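Trypsin/chymotrypsin inhibitor (Alocasia macrorrhizos, PDB 5YCZ) inhibits trypsin and alpha-chymotrypsin as a homodimeric plant Kunitz-type serine protease inhibitor. Local coordinates at residues 126-138 / 169-181. Residues are numbered along the deposited sequence; the frame is centred on the assembly and turned at random.
Sequences SQPRDYQIEVCPC and NNESPHTIRFVKV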
loop_
_atom_site.group_PDB
_atom_site.type_symbol
_atom_site.label_atom_id
_atom_site.label_comp_id
_atom_site.label_asym_id
_atom_site.label_seq_id
_atom_site.Cartn_x
_atom_site.Cartn_y
_atom_site.Cartn_z
ATOM N N SER A 126 26.466 17.830 10.076
ATOM C CA SER A 126 25.719 18.823 10.845
ATOM C C SER A 126 24.232 18.482 10.850
ATOM O O SER A 126 23.765 17.720 10.000
ATOM C CB SER A 126 25.945 20.232 10.283
ATOM O OG SER A 126 27.308 20.621 10.376
ATOM N N GLN A 127 23.502 19.052 11.804
ATOM C CA GLN A 127 22.094 18.779 12.072
ATOM C C GLN A 127 21.227 19.997 11.729
ATOM O O GLN A 127 21.748 21.094 11.501
ATOM C CB GLN A 127 21.921 18.377 13.546
ATOM C CG GLN A 127 22.439 16.961 13.876
ATOM C CD GLN A 127 23.966 16.873 13.945
ATOM O OE1 GLN A 127 24.608 16.238 13.100
ATOM N NE2 GLN A 127 24.549 17.510 14.960
ATOM N N PRO A 128 19.876 19.853 11.701
ATOM C CA PRO A 128 18.833 18.901 12.142
ATOM C C PRO A 128 18.892 17.457 11.614
ATOM O O PRO A 128 19.908 16.756 11.695
ATOM C CB PRO A 128 17.537 19.558 11.629
ATOM C CG PRO A 128 17.967 20.371 10.459
ATOM C CD PRO A 128 19.282 20.936 10.890
ATOM N N ARG A 129 17.754 17.010 11.095
ATOM C CA ARG A 129 17.607 15.670 10.535
ATOM C C ARG A 129 17.073 15.794 9.110
ATOM O O ARG A 129 15.915 15.477 8.847
ATOM C CB ARG A 129 16.685 14.809 11.409
ATOM C CG ARG A 129 17.323 14.343 12.716
ATOM C CD ARG A 129 16.260 14.057 13.783
ATOM N NE ARG A 129 15.878 15.250 14.539
ATOM C CZ ARG A 129 16.382 15.573 15.728
ATOM N NH1 ARG A 129 17.295 14.794 16.304
ATOM N NH2 ARG A 129 15.972 16.679 16.344
ATOM N N ASP A 130 17.919 16.267 8.199
ATOM C CA ASP A 130 17.597 16.279 6.780
ATOM C C ASP A 130 18.095 15.006 6.126
ATOM O O ASP A 130 19.111 14.432 6.528
ATOM C CB ASP A 130 18.221 17.478 6.076
ATOM C CG ASP A 130 17.783 18.780 6.675
ATOM O OD1 ASP A 130 17.157 18.737 7.757
ATOM O OD2 ASP A 130 18.048 19.837 6.055
ATOM N N TYR A 131 17.366 14.560 5.109
ATOM C CA TYR A 131 17.759 13.355 4.413
ATOM C C TYR A 131 17.555 13.545 2.924
ATOM O O TYR A 131 16.951 14.519 2.461
ATOM C CB TYR A 131 16.990 12.140 4.933
ATOM C CG TYR A 131 17.205 11.877 6.411
ATOM C CD1 TYR A 131 18.173 10.974 6.842
ATOM C CD2 TYR A 131 16.440 12.534 7.379
ATOM C CE1 TYR A 131 18.377 10.737 8.195
ATOM C CE2 TYR A 131 16.643 12.304 8.738
ATOM C CZ TYR A 131 17.613 11.409 9.136
ATOM O OH TYR A 131 17.812 11.181 10.471
ATOM N N GLN A 132 18.110 12.613 2.170
ATOM C CA GLN A 132 17.814 12.470 0.759
ATOM C C GLN A 132 17.528 10.999 0.476
ATOM O O GLN A 132 17.782 10.122 1.312
ATOM C CB GLN A 132 18.971 12.960 -0.105
ATOM C CG GLN A 132 19.636 14.209 0.377
ATOM C CD GLN A 132 21.088 14.225 -0.027
ATOM O OE1 GLN A 132 21.698 13.165 -0.208
ATOM N NE2 GLN A 132 21.653 15.421 -0.184
ATOM N N ILE A 133 16.995 10.728 -0.716
ATOM C CA ILE A 133 16.757 9.372 -1.188
ATOM C C ILE A 133 17.705 9.084 -2.335
ATOM O O ILE A 133 17.879 9.910 -3.240
ATOM C CB ILE A 133 15.308 9.179 -1.631
ATOM C CG1 ILE A 133 14.396 9.565 -0.468
ATOM C CG2 ILE A 133 15.100 7.749 -2.124
ATOM C CD1 ILE A 133 13.027 8.952 -0.553
ATOM N N GLU A 134 18.323 7.920 -2.293
ATOM C CA GLU A 134 19.202 7.493 -3.356
ATOM C C GLU A 134 18.570 6.306 -4.044
ATOM O O GLU A 134 17.874 5.516 -3.407
ATOM C CB GLU A 134 20.568 7.120 -2.811
ATOM C CG GLU A 134 21.369 8.341 -2.397
ATOM C CD GLU A 134 22.847 8.131 -2.591
ATOM O OE1 GLU A 134 23.324 8.280 -3.749
ATOM O OE2 GLU A 134 23.516 7.796 -1.586
ATOM N N VAL A 135 18.796 6.213 -5.352
ATOM C CA VAL A 135 18.425 5.050 -6.151
ATOM C C VAL A 135 19.587 4.058 -6.108
ATOM O O VAL A 135 20.656 4.332 -6.655
ATOM C CB VAL A 135 18.114 5.468 -7.589
ATOM C CG1 VAL A 135 17.476 4.329 -8.350
ATOM C CG2 VAL A 135 17.247 6.713 -7.582
ATOM N N CYS A 136 19.404 2.904 -5.464
ATOM C CA CYS A 136 20.518 1.967 -5.263
ATOM C C CYS A 136 20.146 0.562 -5.715
ATOM O O CYS A 136 19.746 -0.279 -4.907
ATOM C CB CYS A 136 20.975 1.944 -3.802
ATOM S SG CYS A 136 21.693 3.495 -3.205
ATOM N N PRO A 137 20.292 0.270 -7.000
ATOM C CA PRO A 137 19.854 -1.034 -7.510
ATOM C C PRO A 137 20.455 -2.223 -6.792
ATOM O O PRO A 137 19.861 -3.306 -6.827
ATOM C CB PRO A 137 20.294 -0.988 -8.976
ATOM C CG PRO A 137 20.222 0.439 -9.316
ATOM C CD PRO A 137 20.643 1.195 -8.082
ATOM N N CYS A 138 21.586 -2.075 -6.121
ATOM C CA CYS A 138 22.221 -3.204 -5.452
ATOM C C CYS A 138 21.899 -3.180 -3.968
ATOM O O CYS A 138 22.116 -2.165 -3.299
ATOM C CB CYS A 138 23.733 -3.180 -5.660
ATOM S SG CYS A 138 24.195 -3.538 -7.347
ATOM N N ASN A 169 19.419 13.749 -9.541
ATOM C CA ASN A 169 20.100 15.040 -9.567
ATOM C C ASN A 169 21.090 15.088 -8.408
ATOM O O ASN A 169 20.713 15.330 -7.258
ATOM C CB ASN A 169 19.109 16.178 -9.489
ATOM C CG ASN A 169 19.773 17.505 -9.615
ATOM O OD1 ASN A 169 20.917 17.693 -9.191
ATOM N ND2 ASN A 169 19.067 18.448 -10.217
ATOM N N ASN A 170 22.365 14.895 -8.711
ATOM C CA ASN A 170 23.299 14.721 -7.607
ATOM C C ASN A 170 23.643 16.050 -6.950
ATOM O O ASN A 170 23.789 16.112 -5.725
ATOM C CB ASN A 170 24.549 13.996 -8.089
ATOM C CG ASN A 170 24.304 12.528 -8.326
ATOM O OD1 ASN A 170 23.812 11.820 -7.453
ATOM N ND2 ASN A 170 24.634 12.064 -9.510
ATOM N N GLU A 171 23.733 17.134 -7.725
ATOM C CA GLU A 171 24.089 18.390 -7.071
ATOM C C GLU A 171 22.906 19.017 -6.341
ATOM O O GLU A 171 23.091 19.625 -5.284
ATOM C CB GLU A 171 24.699 19.380 -8.067
ATOM C CG GLU A 171 25.095 20.776 -7.469
ATOM C CD GLU A 171 26.136 20.766 -6.309
ATOM O OE1 GLU A 171 26.636 21.866 -5.957
ATOM O OE2 GLU A 171 26.462 19.695 -5.739
ATOM N N SER A 172 21.683 18.871 -6.838
ATOM C CA SER A 172 20.533 19.503 -6.194
ATOM C C SER A 172 19.524 18.466 -5.731
ATOM O O SER A 172 18.393 18.422 -6.228
ATOM C CB SER A 172 19.879 20.518 -7.124
ATOM O OG SER A 172 20.852 21.467 -7.525
ATOM N N PRO A 173 19.894 17.625 -4.775
ATOM C CA PRO A 173 18.946 16.636 -4.267
ATOM C C PRO A 173 17.751 17.282 -3.575
ATOM O O PRO A 173 17.847 18.342 -2.952
ATOM C CB PRO A 173 19.791 15.833 -3.274
ATOM C CG PRO A 173 20.813 16.782 -2.824
ATOM C CD PRO A 173 21.165 17.575 -4.030
ATOM N N HIS A 174 16.605 16.622 -3.679
ATOM C CA HIS A 174 15.449 17.026 -2.892
ATOM C C HIS A 174 15.668 16.555 -1.462
ATOM O O HIS A 174 15.589 15.355 -1.176
ATOM C CB HIS A 174 14.163 16.450 -3.475
ATOM C CG HIS A 174 12.929 16.863 -2.734
ATOM N ND1 HIS A 174 12.688 18.169 -2.360
ATOM C CD2 HIS A 174 11.859 16.145 -2.309
ATOM C CE1 HIS A 174 11.528 18.235 -1.728
ATOM N NE2 HIS A 174 11.005 17.022 -1.687
ATOM N N THR A 175 15.960 17.478 -0.560
ATOM C CA THR A 175 16.117 17.094 0.832
ATOM C C THR A 175 14.773 17.156 1.535
ATOM O O THR A 175 13.932 18.008 1.230
ATOM C CB THR A 175 17.124 18.001 1.525
ATOM O OG1 THR A 175 16.869 19.361 1.142
ATOM C CG2 THR A 175 18.521 17.630 1.082
ATOM N N ILE A 176 14.571 16.239 2.484
ATOM C CA ILE A 176 13.264 16.047 3.097
ATOM C C ILE A 176 13.409 15.682 4.568
ATOM O O ILE A 176 14.446 15.191 5.012
ATOM C CB ILE A 176 12.451 14.954 2.370
ATOM C CG1 ILE A 176 13.281 13.692 2.230
ATOM C CG2 ILE A 176 12.010 15.425 1.000
ATOM C CD1 ILE A 176 12.533 12.467 2.584
ATOM N N ARG A 177 12.343 15.936 5.327
ATOM C CA ARG A 177 12.158 15.420 6.672
ATOM C C ARG A 177 10.940 14.507 6.684
ATOM O O ARG A 177 10.056 14.622 5.834
ATOM C CB ARG A 177 11.941 16.540 7.690
ATOM C CG ARG A 177 12.844 17.740 7.527
ATOM C CD ARG A 177 12.558 18.756 8.637
ATOM N NE ARG A 177 12.979 20.109 8.288
ATOM C CZ ARG A 177 14.148 20.644 8.639
ATOM N NH1 ARG A 177 15.022 19.935 9.348
ATOM N NH2 ARG A 177 14.448 21.886 8.274
ATOM N N PHE A 178 10.878 13.622 7.672
ATOM C CA PHE A 178 9.753 12.714 7.859
ATOM C C PHE A 178 8.898 13.144 9.045
ATOM O O PHE A 178 9.406 13.305 10.157
ATOM C CB PHE A 178 10.261 11.293 8.073
ATOM C CG PHE A 178 11.181 10.847 7.009
ATOM C CD1 PHE A 178 10.687 10.394 5.801
ATOM C CD2 PHE A 178 12.548 10.925 7.191
ATOM C CE1 PHE A 178 11.547 9.991 4.798
ATOM C CE2 PHE A 178 13.419 10.538 6.197
ATOM C CZ PHE A 178 12.922 10.067 4.998
ATOM N N VAL A 179 7.601 13.307 8.813
ATOM C CA VAL A 179 6.645 13.679 9.847
ATOM C C VAL A 179 5.707 12.505 10.039
ATOM O O VAL A 179 5.001 12.107 9.104
ATOM C CB VAL A 179 5.870 14.946 9.470
ATOM C CG1 VAL A 179 4.729 15.164 10.430
ATOM C CG2 VAL A 179 6.795 16.134 9.488
ATOM N N LYS A 180 5.703 11.944 11.239
ATOM C CA LYS A 180 4.895 10.755 11.463
ATOM C C LYS A 180 3.412 11.099 11.383
ATOM O O LYS A 180 2.993 12.249 11.571
ATOM C CB LYS A 180 5.226 10.114 12.814
ATOM C CG LYS A 180 4.754 8.666 12.962
ATOM C CD LYS A 180 5.465 7.989 14.121
ATOM C CE LYS A 180 4.664 6.830 14.700
ATOM N NZ LYS A 180 4.377 5.707 13.742
ATOM N N VAL A 181 2.620 10.083 11.068
ATOM C CA VAL A 181 1.188 10.235 10.924
ATOM C C VAL A 181 0.482 9.346 11.944
ATOM O O VAL A 181 -0.017 9.827 12.964
ATOM C CB VAL A 181 0.744 9.894 9.497
ATOM C CG1 VAL A 181 -0.656 10.412 9.246
ATOM C CG2 VAL A 181 1.727 10.473 8.474
HETATM O O HOH W 1 16.463 13.253 -2.367
#
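Tyr131 and Ile176 face each other as one antiparallel hydrogen-bonded pair: Tyr131 N donates to Ile176 O at 3.0 Å, and Ile176 N returns a bond to Tyr131 O at 2.9 Å. Beyond this single bridge the chains diverge, and a water takes over, donating to His174 O and accepting from Ile133 N. On the buried side of the bridge, the Tyr131 and Phe178 rings meet obliquely, planes 47° apart, with Tyr131 CD2 3.8 Å from Phe178 CE2. On the more exposed side, Arg177 runs extended from CG to NE alongside Asp130, bringing NH1 within 2.9 Å of Asp130 OD1. That oxygen lies well out of the guanidinium plane, so no N-H points at it and the salt bridge is held by charge; the two planes stand 85° apart. Gln132 CG, beside its backbone N (chi1 -40°), lies 3.7 Å from Thr175 CG2, and Gln132 NE2 reaches Pro173 CG at 3.1 Å. Further out, Tyr131 OH bonds Leu5 N and the Phe178 ring meets Phe58. Strands 131-135 and 176-180, from different sheets of the beta-trefoil, are thus joined by two direct backbone bonds and one water, with aromatic contact on the buried side, ionic and van der Waals contacts on the other.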